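Side-chain contacts in tripartite terminase subunit 3 (Human herpesvirus 5, PDB 3N4P), which probably drives viral genomic DNA into empty capsids as part of the packaging motor, this chain being its C-terminal nuclease domain: residues T80-V85 / A118-S123; F92-L97 / I259-A264; Q194-F199 / Q230-V235; I222-E227 / D255-A260. All coordinates share one frame; numbering follows the deposited sequence.

Contact 1 of 4, residues T80-V85 / A118-S123; sequences TGVAAV and AHMIIS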
loop_
_atom_site.group_PDB
_atom_site.type_symbol
_atom_site.label_atom_id
_atom_site.label_comp_id
_atom_site.label_asym_id
_atom_site.label_seq_id
_atom_site.Cartn_x
_atom_site.Cartn_y
_atom_site.Cartn_z
ATOM N N THR B 80 17.384 -21.101 2.197
ATOM C CA THR B 80 16.901 -20.947 3.570
ATOM C C THR B 80 15.938 -19.756 3.625
ATOM O O THR B 80 16.351 -18.672 3.352
ATOM C CB THR B 80 18.161 -20.645 4.491
ATOM O OG1 THR B 80 19.057 -21.793 4.542
ATOM C CG2 THR B 80 17.756 -20.195 5.920
ATOM N N GLY B 81 14.678 -19.955 4.002
ATOM C CA GLY B 81 13.663 -18.882 4.137
ATOM C C GLY B 81 13.741 -18.193 5.494
ATOM O O GLY B 81 13.882 -18.856 6.479
ATOM N N VAL B 82 13.747 -16.861 5.513
ATOM C CA VAL B 82 13.679 -15.995 6.700
ATOM C C VAL B 82 12.519 -14.971 6.466
ATOM O O VAL B 82 12.377 -14.434 5.376
ATOM C CB VAL B 82 14.985 -15.186 6.930
ATOM C CG1 VAL B 82 15.081 -14.654 8.368
ATOM C CG2 VAL B 82 16.215 -16.028 6.609
ATOM N N ALA B 83 11.699 -14.753 7.489
ATOM C CA ALA B 83 10.660 -13.755 7.471
ATOM C C ALA B 83 10.578 -13.067 8.816
ATOM O O ALA B 83 10.756 -13.671 9.893
ATOM C CB ALA B 83 9.288 -14.386 7.131
ATOM N N ALA B 84 10.224 -11.790 8.730
ATOM C CA ALA B 84 10.135 -10.918 9.876
ATOM C C ALA B 84 8.845 -10.129 9.750
ATOM O O ALA B 84 8.698 -9.341 8.789
ATOM C CB ALA B 84 11.354 -9.976 9.904
ATOM N N VAL B 85 7.945 -10.351 10.733
ATOM C CA VAL B 85 6.597 -9.781 10.834
ATOM C C VAL B 85 6.245 -9.156 12.203
ATOM O O VAL B 85 6.847 -9.491 13.229
ATOM C CB VAL B 85 5.513 -10.810 10.451
ATOM C CG1 VAL B 85 5.930 -11.627 9.201
ATOM C CG2 VAL B 85 5.322 -11.727 11.557
ATOM N N ALA B 118 20.588 -12.067 10.717
ATOM C CA ALA B 118 20.885 -10.996 11.597
ATOM C C ALA B 118 20.946 -9.666 10.883
ATOM O O ALA B 118 20.496 -8.676 11.433
ATOM C CB ALA B 118 22.290 -11.253 12.313
ATOM N N HIS B 119 21.617 -9.614 9.735
ATOM C CA HIS B 119 21.675 -8.408 8.937
ATOM C C HIS B 119 20.256 -7.921 8.569
ATOM O O HIS B 119 19.930 -6.713 8.656
ATOM C CB HIS B 119 22.466 -8.754 7.688
ATOM C CG HIS B 119 22.851 -7.588 6.862
ATOM N ND1 HIS B 119 22.897 -6.299 7.360
ATOM C CD2 HIS B 119 23.208 -7.503 5.558
ATOM C CE1 HIS B 119 23.282 -5.473 6.397
ATOM N NE2 HIS B 119 23.478 -6.177 5.296
ATOM N N MET B 120 19.362 -8.825 8.210
ATOM C CA MET B 120 18.004 -8.355 7.913
ATOM C C MET B 120 17.338 -7.738 9.166
ATOM O O MET B 120 16.706 -6.681 9.073
ATOM C CB MET B 120 17.138 -9.488 7.424
ATOM C CG MET B 120 15.573 -9.124 7.436
ATOM S SD MET B 120 14.564 -10.601 7.468
ATOM C CE MET B 120 14.576 -11.122 9.174
ATOM N N ILE B 121 17.416 -8.433 10.299
ATOM C CA ILE B 121 16.862 -7.979 11.590
ATOM C C ILE B 121 17.359 -6.590 12.060
ATOM O O ILE B 121 16.533 -5.769 12.475
ATOM C CB ILE B 121 17.171 -9.029 12.703
ATOM C CG1 ILE B 121 16.267 -10.267 12.506
ATOM C CG2 ILE B 121 17.016 -8.430 14.152
ATOM C CD1 ILE B 121 17.048 -11.551 13.144
ATOM N N ILE B 122 18.662 -6.358 11.986
ATOM C CA ILE B 122 19.272 -5.080 12.307
ATOM C C ILE B 122 18.743 -3.972 11.391
ATOM O O ILE B 122 18.401 -2.893 11.881
ATOM C CB ILE B 122 20.807 -5.204 12.284
ATOM C CG1 ILE B 122 21.287 -6.194 13.366
ATOM C CG2 ILE B 122 21.597 -3.808 12.417
ATOM C CD1 ILE B 122 22.704 -6.839 12.878
ATOM N N SER B 123 18.619 -4.212 10.075
ATOM C CA SER B 123 18.061 -3.158 9.229
ATOM C C SER B 123 16.607 -2.873 9.597
ATOM O O SER B 123 16.194 -1.728 9.562
ATOM C CB SER B 123 18.125 -3.520 7.753
ATOM O OG SER B 123 19.500 -3.713 7.416
#

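Contact 2 of 4, residues F92-L97 / I259-A264; sequences FLIYGL and IAVIMA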
loop_
_atom_site.group_PDB
_atom_site.type_symbol
_atom_site.label_atom_id
_atom_site.label_comp_id
_atom_site.label_asym_id
_atom_site.label_seq_id
_atom_site.Cartn_x
_atom_site.Cartn_y
_atom_site.Cartn_z
ATOM N N PHE B 92 -1.153 -7.992 10.075
ATOM C CA PHE B 92 0.229 -8.426 10.216
ATOM C C PHE B 92 1.004 -7.985 9.049
ATOM O O PHE B 92 0.608 -8.215 7.889
ATOM C CB PHE B 92 0.231 -9.931 10.361
ATOM C CG PHE B 92 -0.778 -10.386 11.405
ATOM C CD1 PHE B 92 -0.446 -10.374 12.761
ATOM C CD2 PHE B 92 -2.064 -10.741 11.032
ATOM C CE1 PHE B 92 -1.385 -10.756 13.766
ATOM C CE2 PHE B 92 -3.040 -11.114 12.025
ATOM C CZ PHE B 92 -2.664 -11.122 13.413
ATOM N N LEU B 93 2.115 -7.346 9.369
ATOM C CA LEU B 93 2.924 -6.624 8.433
ATOM C C LEU B 93 4.251 -7.340 8.168
ATOM O O LEU B 93 4.904 -7.759 9.104
ATOM C CB LEU B 93 3.214 -5.312 9.107
ATOM C CG LEU B 93 3.037 -4.068 8.289
ATOM C CD1 LEU B 93 1.799 -3.500 8.889
ATOM C CD2 LEU B 93 4.138 -3.173 8.590
ATOM N N ILE B 94 4.662 -7.510 6.910
ATOM C CA ILE B 94 5.904 -8.267 6.638
ATOM C C ILE B 94 6.986 -7.221 6.518
ATOM O O ILE B 94 6.907 -6.352 5.625
ATOM C CB ILE B 94 5.820 -9.082 5.339
ATOM C CG1 ILE B 94 4.764 -10.146 5.479
ATOM C CG2 ILE B 94 7.197 -9.766 4.948
ATOM C CD1 ILE B 94 4.364 -10.547 4.125
ATOM N N TYR B 95 7.944 -7.263 7.462
ATOM C CA TYR B 95 9.026 -6.305 7.485
ATOM C C TYR B 95 10.274 -6.730 6.706
ATOM O O TYR B 95 11.091 -5.885 6.293
ATOM C CB TYR B 95 9.448 -6.036 8.959
ATOM C CG TYR B 95 8.386 -5.219 9.776
ATOM C CD1 TYR B 95 8.031 -3.925 9.393
ATOM C CD2 TYR B 95 7.734 -5.775 10.875
ATOM C CE1 TYR B 95 7.108 -3.182 10.117
ATOM C CE2 TYR B 95 6.803 -5.051 11.650
ATOM C CZ TYR B 95 6.507 -3.754 11.263
ATOM O OH TYR B 95 5.601 -3.020 11.973
ATOM N N GLY B 96 10.462 -8.036 6.560
ATOM C CA GLY B 96 11.695 -8.560 6.009
ATOM C C GLY B 96 11.511 -9.935 5.440
ATOM O O GLY B 96 10.640 -10.707 5.920
ATOM N N LEU B 97 12.251 -10.204 4.353
ATOM C CA LEU B 97 12.266 -11.530 3.697
ATOM C C LEU B 97 13.676 -11.811 3.252
ATOM O O LEU B 97 14.390 -10.908 2.785
ATOM C CB LEU B 97 11.333 -11.624 2.471
ATOM C CG LEU B 97 9.835 -11.375 2.654
ATOM C CD1 LEU B 97 9.104 -11.014 1.309
ATOM C CD2 LEU B 97 9.077 -12.540 3.406
ATOM N N ILE B 259 6.469 -20.582 3.514
ATOM C CA ILE B 259 6.321 -21.253 4.809
ATOM C C ILE B 259 6.902 -20.373 5.905
ATOM O O ILE B 259 6.337 -20.286 7.013
ATOM C CB ILE B 259 7.131 -22.558 4.865
ATOM C CG1 ILE B 259 6.593 -23.635 3.908
ATOM C CG2 ILE B 259 7.106 -23.194 6.326
ATOM C CD1 ILE B 259 7.621 -24.829 3.895
ATOM N N ALA B 260 8.057 -19.736 5.629
ATOM C CA ALA B 260 8.609 -18.890 6.670
ATOM C C ALA B 260 7.661 -17.757 7.051
ATOM O O ALA B 260 7.552 -17.417 8.218
ATOM C CB ALA B 260 9.942 -18.372 6.300
ATOM N N VAL B 261 6.976 -17.175 6.083
ATOM C CA VAL B 261 6.009 -16.146 6.404
ATOM C C VAL B 261 4.806 -16.794 7.140
ATOM O O VAL B 261 4.334 -16.301 8.128
ATOM C CB VAL B 261 5.536 -15.478 5.069
ATOM C CG1 VAL B 261 4.262 -14.583 5.254
ATOM C CG2 VAL B 261 6.729 -14.750 4.427
ATOM N N ILE B 262 4.309 -17.903 6.640
ATOM C CA ILE B 262 3.203 -18.577 7.296
ATOM C C ILE B 262 3.514 -18.819 8.808
ATOM O O ILE B 262 2.683 -18.579 9.654
ATOM C CB ILE B 262 2.859 -19.867 6.520
ATOM C CG1 ILE B 262 2.268 -19.489 5.161
ATOM C CG2 ILE B 262 1.852 -20.758 7.284
ATOM C CD1 ILE B 262 2.003 -20.621 4.241
ATOM N N MET B 263 4.749 -19.184 9.135
ATOM C CA MET B 263 5.089 -19.570 10.484
ATOM C C MET B 263 5.384 -18.359 11.354
ATOM O O MET B 263 4.949 -18.303 12.492
ATOM C CB MET B 263 6.253 -20.548 10.490
ATOM C CG MET B 263 5.983 -21.832 9.819
ATOM S SD MET B 263 4.501 -22.747 10.489
ATOM C CE MET B 263 4.431 -23.908 9.129
ATOM N N ALA B 264 6.087 -17.374 10.833
ATOM C CA ALA B 264 6.252 -16.175 11.640
ATOM C C ALA B 264 4.871 -15.618 12.009
ATOM O O ALA B 264 4.655 -15.230 13.159
ATOM C CB ALA B 264 7.115 -15.123 10.927
#

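Contact 3 of 4, residues Q194-F199 / Q230-V235; sequences QFISRF and QNLHRV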
loop_
_atom_site.group_PDB
_atom_site.type_symbol
_atom_site.label_atom_id
_atom_site.label_comp_id
_atom_site.label_asym_id
_atom_site.label_seq_id
_atom_site.Cartn_x
_atom_site.Cartn_y
_atom_site.Cartn_z
ATOM N N GLN B 194 -4.706 -21.317 8.604
ATOM C CA GLN B 194 -4.869 -19.950 9.131
ATOM C C GLN B 194 -4.326 -18.818 8.184
ATOM O O GLN B 194 -4.947 -17.763 8.020
ATOM C CB GLN B 194 -4.189 -19.794 10.526
ATOM C CG GLN B 194 -4.314 -18.336 11.026
ATOM C CD GLN B 194 -3.398 -17.938 12.156
ATOM O OE1 GLN B 194 -2.208 -17.586 11.955
ATOM N NE2 GLN B 194 -3.958 -17.936 13.354
ATOM N N PHE B 195 -3.150 -19.026 7.595
ATOM C CA PHE B 195 -2.644 -18.059 6.598
ATOM C C PHE B 195 -3.623 -17.827 5.420
ATOM O O PHE B 195 -4.029 -16.685 5.101
ATOM C CB PHE B 195 -1.332 -18.539 6.033
ATOM C CG PHE B 195 -0.736 -17.575 5.094
ATOM C CD1 PHE B 195 -0.080 -16.457 5.581
ATOM C CD2 PHE B 195 -0.887 -17.738 3.729
ATOM C CE1 PHE B 195 0.455 -15.532 4.704
ATOM C CE2 PHE B 195 -0.302 -16.800 2.857
ATOM C CZ PHE B 195 0.338 -15.714 3.365
ATOM N N ILE B 196 -4.020 -18.926 4.790
ATOM C CA ILE B 196 -4.817 -18.830 3.614
ATOM C C ILE B 196 -6.027 -17.976 3.973
ATOM O O ILE B 196 -6.423 -17.086 3.207
ATOM C CB ILE B 196 -5.178 -20.239 3.100
ATOM C CG1 ILE B 196 -3.949 -20.862 2.424
ATOM C CG2 ILE B 196 -6.454 -20.252 2.161
ATOM C CD1 ILE B 196 -4.111 -22.383 2.238
ATOM N N SER B 197 -6.605 -18.217 5.151
ATOM C CA SER B 197 -7.830 -17.524 5.505
ATOM C C SER B 197 -7.549 -16.049 5.790
ATOM O O SER B 197 -8.301 -15.193 5.323
ATOM C CB SER B 197 -8.537 -18.208 6.684
ATOM O OG SER B 197 -9.469 -17.316 7.246
ATOM N N ARG B 198 -6.490 -15.752 6.551
ATOM C CA ARG B 198 -6.072 -14.355 6.772
ATOM C C ARG B 198 -5.717 -13.562 5.533
ATOM O O ARG B 198 -6.059 -12.375 5.440
ATOM C CB ARG B 198 -4.885 -14.231 7.779
ATOM C CG ARG B 198 -5.405 -14.433 9.209
ATOM C CD ARG B 198 -4.254 -14.598 10.207
ATOM N NE ARG B 198 -4.712 -14.360 11.583
ATOM C CZ ARG B 198 -3.894 -14.317 12.653
ATOM N NH1 ARG B 198 -2.609 -14.494 12.499
ATOM N NH2 ARG B 198 -4.356 -14.074 13.877
ATOM N N PHE B 199 -4.978 -14.185 4.620
ATOM C CA PHE B 199 -4.569 -13.554 3.370
ATOM C C PHE B 199 -5.818 -13.195 2.572
ATOM O O PHE B 199 -6.017 -12.037 2.214
ATOM C CB PHE B 199 -3.700 -14.519 2.576
ATOM C CG PHE B 199 -2.989 -13.886 1.477
ATOM C CD1 PHE B 199 -1.738 -13.290 1.692
ATOM C CD2 PHE B 199 -3.528 -13.873 0.215
ATOM C CE1 PHE B 199 -1.076 -12.691 0.653
ATOM C CE2 PHE B 199 -2.841 -13.245 -0.846
ATOM C CZ PHE B 199 -1.629 -12.656 -0.619
ATOM N N GLN B 230 1.069 -18.575 -4.977
ATOM C CA GLN B 230 0.306 -19.282 -6.005
ATOM C C GLN B 230 0.537 -20.782 -5.940
ATOM O O GLN B 230 -0.285 -21.546 -6.395
ATOM C CB GLN B 230 0.729 -18.775 -7.385
ATOM C CG GLN B 230 -0.343 -18.908 -8.397
ATOM C CD GLN B 230 -0.635 -17.594 -9.105
ATOM O OE1 GLN B 230 0.275 -16.902 -9.606
ATOM N NE2 GLN B 230 -1.911 -17.237 -9.143
ATOM N N ASN B 231 1.685 -21.197 -5.408
ATOM C CA ASN B 231 2.041 -22.615 -5.390
ATOM C C ASN B 231 1.548 -23.352 -4.154
ATOM O O ASN B 231 1.833 -24.537 -3.985
ATOM C CB ASN B 231 3.562 -22.789 -5.522
ATOM C CG ASN B 231 4.051 -22.534 -6.940
ATOM O OD1 ASN B 231 3.414 -22.974 -7.907
ATOM N ND2 ASN B 231 5.153 -21.791 -7.073
ATOM N N LEU B 232 0.807 -22.643 -3.310
ATOM C CA LEU B 232 0.365 -23.140 -2.025
ATOM C C LEU B 232 -0.794 -24.161 -2.112
ATOM O O LEU B 232 -1.793 -23.894 -2.780
ATOM C CB LEU B 232 -0.117 -21.945 -1.224
ATOM C CG LEU B 232 0.507 -21.685 0.136
ATOM C CD1 LEU B 232 -0.508 -20.945 1.027
ATOM C CD2 LEU B 232 1.042 -22.982 0.780
ATOM N N HIS B 233 -0.645 -25.311 -1.448
ATOM C CA HIS B 233 -1.734 -26.307 -1.303
ATOM C C HIS B 233 -1.978 -26.553 0.177
ATOM O O HIS B 233 -1.294 -25.963 1.011
ATOM C CB HIS B 233 -1.393 -27.624 -2.015
ATOM C CG HIS B 233 -0.021 -28.144 -1.708
ATOM N ND1 HIS B 233 0.197 -29.292 -0.973
ATOM C CD2 HIS B 233 1.205 -27.672 -2.043
ATOM C CE1 HIS B 233 1.496 -29.505 -0.872
ATOM N NE2 HIS B 233 2.132 -28.533 -1.508
ATOM N N ARG B 234 -2.935 -27.419 0.511
ATOM C CA ARG B 234 -3.293 -27.671 1.923
ATOM C C ARG B 234 -2.516 -28.664 2.809
ATOM O O ARG B 234 -2.294 -28.374 4.003
ATOM C CB ARG B 234 -4.781 -27.916 2.042
ATOM C CG ARG B 234 -5.587 -26.662 2.241
ATOM C CD ARG B 234 -6.971 -26.919 1.759
ATOM N NE ARG B 234 -7.967 -26.750 2.806
ATOM C CZ ARG B 234 -9.032 -25.960 2.703
ATOM N NH1 ARG B 234 -9.240 -25.263 1.586
ATOM N NH2 ARG B 234 -9.908 -25.885 3.708
ATOM N N VAL B 235 -2.108 -29.811 2.261
ATOM C CA VAL B 235 -1.400 -30.881 3.034
ATOM C C VAL B 235 -2.365 -31.911 3.616
ATOM O O VAL B 235 -3.352 -32.300 2.973
ATOM C CB VAL B 235 -0.437 -30.344 4.181
ATOM C CG1 VAL B 235 0.343 -31.479 4.824
ATOM C CG2 VAL B 235 0.560 -29.305 3.663
#

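Contact 4 of 4, residues I222-E227 / D255-A260; sequences IEYLLE and DDLIIA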
loop_
_atom_site.group_PDB
_atom_site.type_symbol
_atom_site.label_atom_id
_atom_site.label_comp_id
_atom_site.label_asym_id
_atom_site.label_seq_id
_atom_site.Cartn_x
_atom_site.Cartn_y
_atom_site.Cartn_z
ATOM N N ILE B 222 8.100 -8.906 -2.854
ATOM C CA ILE B 222 6.703 -9.235 -2.841
ATOM C C ILE B 222 6.207 -9.957 -4.110
ATOM O O ILE B 222 5.360 -10.875 -4.036
ATOM C CB ILE B 222 5.847 -7.994 -2.506
ATOM C CG1 ILE B 222 6.165 -7.469 -1.058
ATOM C CG2 ILE B 222 4.399 -8.320 -2.766
ATOM C CD1 ILE B 222 6.129 -8.587 -0.011
ATOM N N GLU B 223 6.712 -9.585 -5.278
ATOM C CA GLU B 223 6.381 -10.341 -6.543
ATOM C C GLU B 223 6.943 -11.769 -6.518
ATOM O O GLU B 223 6.258 -12.741 -6.872
ATOM C CB GLU B 223 6.868 -9.589 -7.783
ATOM C CG GLU B 223 6.802 -10.366 -9.135
ATOM C CD GLU B 223 6.636 -9.444 -10.401
ATOM O OE1 GLU B 223 7.509 -8.549 -10.657
ATOM O OE2 GLU B 223 5.643 -9.659 -11.165
ATOM N N TYR B 224 8.154 -11.915 -5.984
ATOM C CA TYR B 224 8.756 -13.202 -5.741
ATOM C C TYR B 224 7.932 -14.056 -4.749
ATOM O O TYR B 224 7.731 -15.248 -4.979
ATOM C CB TYR B 224 10.142 -12.950 -5.156
ATOM C CG TYR B 224 10.951 -14.193 -4.955
ATOM C CD1 TYR B 224 11.170 -14.701 -3.677
ATOM C CD2 TYR B 224 11.538 -14.873 -6.058
ATOM C CE1 TYR B 224 11.936 -15.854 -3.482
ATOM C CE2 TYR B 224 12.295 -16.043 -5.870
ATOM C CZ TYR B 224 12.504 -16.510 -4.587
ATOM O OH TYR B 224 13.274 -17.638 -4.408
ATOM N N LEU B 225 7.536 -13.457 -3.625
ATOM C CA LEU B 225 6.736 -14.091 -2.619
ATOM C C LEU B 225 5.321 -14.449 -3.210
ATOM O O LEU B 225 4.806 -15.532 -2.960
ATOM C CB LEU B 225 6.600 -13.194 -1.362
ATOM C CG LEU B 225 5.666 -13.733 -0.268
ATOM C CD1 LEU B 225 6.319 -14.896 0.422
ATOM C CD2 LEU B 225 5.310 -12.692 0.809
ATOM N N LEU B 226 4.728 -13.583 -4.021
ATOM C CA LEU B 226 3.493 -13.948 -4.708
ATOM C C LEU B 226 3.599 -15.185 -5.617
ATOM O O LEU B 226 2.637 -15.983 -5.729
ATOM C CB LEU B 226 3.022 -12.820 -5.561
ATOM C CG LEU B 226 1.811 -11.926 -5.242
ATOM C CD1 LEU B 226 0.677 -12.603 -4.358
ATOM C CD2 LEU B 226 2.156 -10.537 -4.731
ATOM N N GLU B 227 4.728 -15.351 -6.311
ATOM C CA GLU B 227 4.930 -16.558 -7.116
ATOM C C GLU B 227 4.784 -17.829 -6.267
ATOM O O GLU B 227 4.170 -18.815 -6.686
ATOM C CB GLU B 227 6.294 -16.546 -7.880
ATOM C CG GLU B 227 6.204 -15.902 -9.260
ATOM C CD GLU B 227 7.423 -14.955 -9.655
ATOM O OE1 GLU B 227 7.202 -13.973 -10.428
ATOM O OE2 GLU B 227 8.589 -15.170 -9.234
ATOM N N ASP B 255 9.059 -23.699 -1.984
ATOM C CA ASP B 255 8.054 -23.147 -1.075
ATOM C C ASP B 255 8.667 -22.592 0.219
ATOM O O ASP B 255 7.973 -22.306 1.199
ATOM C CB ASP B 255 6.939 -24.188 -0.799
ATOM C CG ASP B 255 7.345 -25.252 0.225
ATOM O OD1 ASP B 255 8.386 -25.944 0.045
ATOM O OD2 ASP B 255 6.590 -25.415 1.216
ATOM N N ASP B 256 9.971 -22.379 0.197
ATOM C CA ASP B 256 10.668 -22.065 1.423
ATOM C C ASP B 256 10.387 -20.692 2.000
ATOM O O ASP B 256 10.303 -20.558 3.187
ATOM C CB ASP B 256 12.189 -22.282 1.242
ATOM C CG ASP B 256 12.515 -23.671 0.707
ATOM O OD1 ASP B 256 13.223 -24.421 1.410
ATOM O OD2 ASP B 256 12.030 -24.028 -0.404
ATOM N N LEU B 257 10.302 -19.653 1.192
ATOM C CA LEU B 257 10.039 -18.329 1.762
ATOM C C LEU B 257 8.560 -18.255 2.287
ATOM O O LEU B 257 8.278 -17.641 3.317
ATOM C CB LEU B 257 10.237 -17.243 0.691
ATOM C CG LEU B 257 10.630 -15.797 0.982
ATOM C CD1 LEU B 257 9.993 -14.741 0.074
ATOM C CD2 LEU B 257 10.742 -15.323 2.445
ATOM N N ILE B 258 7.621 -18.771 1.516
ATOM C CA ILE B 258 6.245 -18.679 1.943
ATOM C C ILE B 258 5.968 -19.372 3.303
ATOM O O ILE B 258 5.306 -18.798 4.142
ATOM C CB ILE B 258 5.223 -19.034 0.808
ATOM C CG1 ILE B 258 3.764 -18.824 1.241
ATOM C CG2 ILE B 258 5.314 -20.497 0.402
ATOM C CD1 ILE B 258 3.355 -17.367 1.533
ATOM N N ILE B 259 6.469 -20.582 3.514
ATOM C CA ILE B 259 6.321 -21.253 4.809
ATOM C C ILE B 259 6.902 -20.373 5.905
ATOM O O ILE B 259 6.337 -20.286 7.013
ATOM C CB ILE B 259 7.131 -22.558 4.865
ATOM C CG1 ILE B 259 6.593 -23.635 3.908
ATOM C CG2 ILE B 259 7.106 -23.194 6.326
ATOM C CD1 ILE B 259 7.621 -24.829 3.895
ATOM N N ALA B 260 8.057 -19.736 5.629
ATOM C CA ALA B 260 8.609 -18.890 6.670
ATOM C C ALA B 260 7.661 -17.757 7.051
ATOM O O ALA B 260 7.552 -17.417 8.218
ATOM C CB ALA B 260 9.942 -18.372 6.300
#

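Contact 1 of 4, residues T80-V85 / A118-S123
M120 reaches from its helix to the strand and overlaps V82 and A84, its terminal methyl CE meeting both side chains. This is helix-on-sheet packing in the RNase H-like fold of terminase nuclease domains, where helices cover both faces of a central mixed sheet. The short segments run almost side by side, their N-to-C directions 17° apart and their axes 9.6 Å apart at closest approach, a separation that the methionine side chain bridges. The methionine chain leaves the helix with CG anti to the backbone N and then bends at its last torsion (chi3 80°), turning the methyl across toward the strand. V82 and M120 run alongside each other in opposite senses, with the branch CG1 of V82 doing the touching, 3.7 Å from CE of M120. V82 and A84 can share this partner because they alternate with A83 and point to the same face of the sheet; A83 points the other way and packs on A260 and V261 of helix 256-267. M120 also touches E98 of the next strand, and V82 and A84 meet L67 and L63 on strand 62-67. The contact is wholly apolar and buried. The methionine sulfur stays further back, SD of M120 lying 4.1 Å from CB of A84, whereas CE of M120 presses to 3.5 Å of that same CB, tighter than ordinary van der Waals contact.

Contact 2 of 4, residues F92-L97 / I259-A264
V261 has CG1 anti to its backbone N (chi1 167°) and CG2 anti to its carbonyl carbon, and this spreads its two methyls toward two different strand residues, I94 and L97. Both partners have their first side-chain bond anti to the carbonyl carbon and a nearly extended second torsion (159° in I94, 160° in L97), which carries their ends out to the helix although neither residue's CB aims straight at it. The two meetings differ. CD1 of I94 comes across V261 at about a right angle and stops 4.2 Å from CG1 of V261, a loose contact. CD2 of L97 arrives obliquely and closes to 3.4 Å from CG2 of V261, tighter than usual for two methyls. In a regular strand, residues three apart would face opposite sides of the sheet. Here Y95 and G96 both face A84 of the adjoining strand, a classic beta bulge, which is consistent with I94 and L97 both reaching the same helix. Around the contact, strand 91-100 lies between strands 80-88 and 204-211. V85 of the former packs on A264, L210 of the latter touches both I94 and L97, and helix 187-200 packs along a flank of helix 256-267, where F195 meets I262 and K188 and A191 meet M263.

Contact 3 of 4, residues Q194-F199 / Q230-V235
L232 carries this contact with F195 and I196, and the loop 230-235 that holds it comes after helix 221-229. At its start, Q230 and N231 turn to other parts of the fold, packing on R40 and I253. L232 comes next and points toward the helix. Its first torsion is unusual (chi1 -124°, away from the staggered values), yet it brings CD1 of L232 into the angle between the two helix side chains. There CD1 of L232 lies 3.7 Å from CG1 of I196 and 4.1 Å from CD1 of I196, so the methyl rests along the isoleucine chain; the two side chains pass each other in opposite directions. The same CD1 of L232 comes obliquely to the ring of F195, 4.2 Å from CD2 of F195. That ring is backed one turn further along by CB of F199, set over the rim of one of its faces. H233 then points away from the helix. The next residue, R234, returns to it through its guanidinium: a salt bridge from NH2 of R234 to OE2 of E193, on the same helix just before the segment, adds a polar link. No hydrogen bond joins the two segments themselves. The helix segment belongs to the region 185-205 required for interaction with UL56 and for DNA packaging, and the contact packs the loop against the helix of that region. F195 also touches I258 and V261 of helix 256-267 and I204 of strand 204-211, while F199 sets its ring edge-to-face with F43 of helix 37-45.

Contact 4 of 4, residues I222-E227 / D255-A260
Aliphatic contacts dominate, and they centre on L225, whose CD1 meets L257 and I258 together: CD1 of L225 is 3.7 Å from CD1 of L257 and 4.0 Å from CD1 of I258. Each of these two side chains crosses L225 at about a right angle. The leucine stands with CG anti to its backbone N (chi1 175°), which extends it toward the junction of the two helices; their segment axes approach to 9.4 Å and run 95° apart. An aromatic contact adds to this. CD1 of L257 lies at the edge of the Y224 ring, in its plane, 3.9 Å from CD1 of Y224. Polar links come from outside the apolar patch: OH of Y224 is hydrogen-bonded to ND1 of H99, and OE1 of Q228, just beyond the first segment, accepts a hydrogen bond from N of I258 and a weak one from N of L257. The first turn of helix 256-267 is thereby tied to helix 221-229. That turn also carries D256, predicted to be a nuclease active-site residue. Strand 91-100 packs against the crossing, with I94 against L225 and L97 against both I222 and L257, while F43 of helix 37-45 covers I222 and L225.

Contacts 2 and 4 use helix 256-267, and contacts 1 and 3 touch it. Contacts 2 and 4 share I259 and A260, with centres about 9 Å apart. Contact 1 also lies about 9 Å from contact 2, centre to centre, and touches it through neighbouring strands 80-88 and 91-100, its own helix packing on the other face of the sheet. Contact 3 is peripheral, its centre about 22 Å from that of contact 1, but touches contact 2 through side chains of helices 187-200 and 256-267. Along the chain, contacts 1 and 2 interleave, contact 3 falls within the span of contact 2, and contacts 3 and 4 interleave. Helix 256-267, which begins with the predicted nuclease residue D256, thus also packs on the helix of the region required for UL56 interaction.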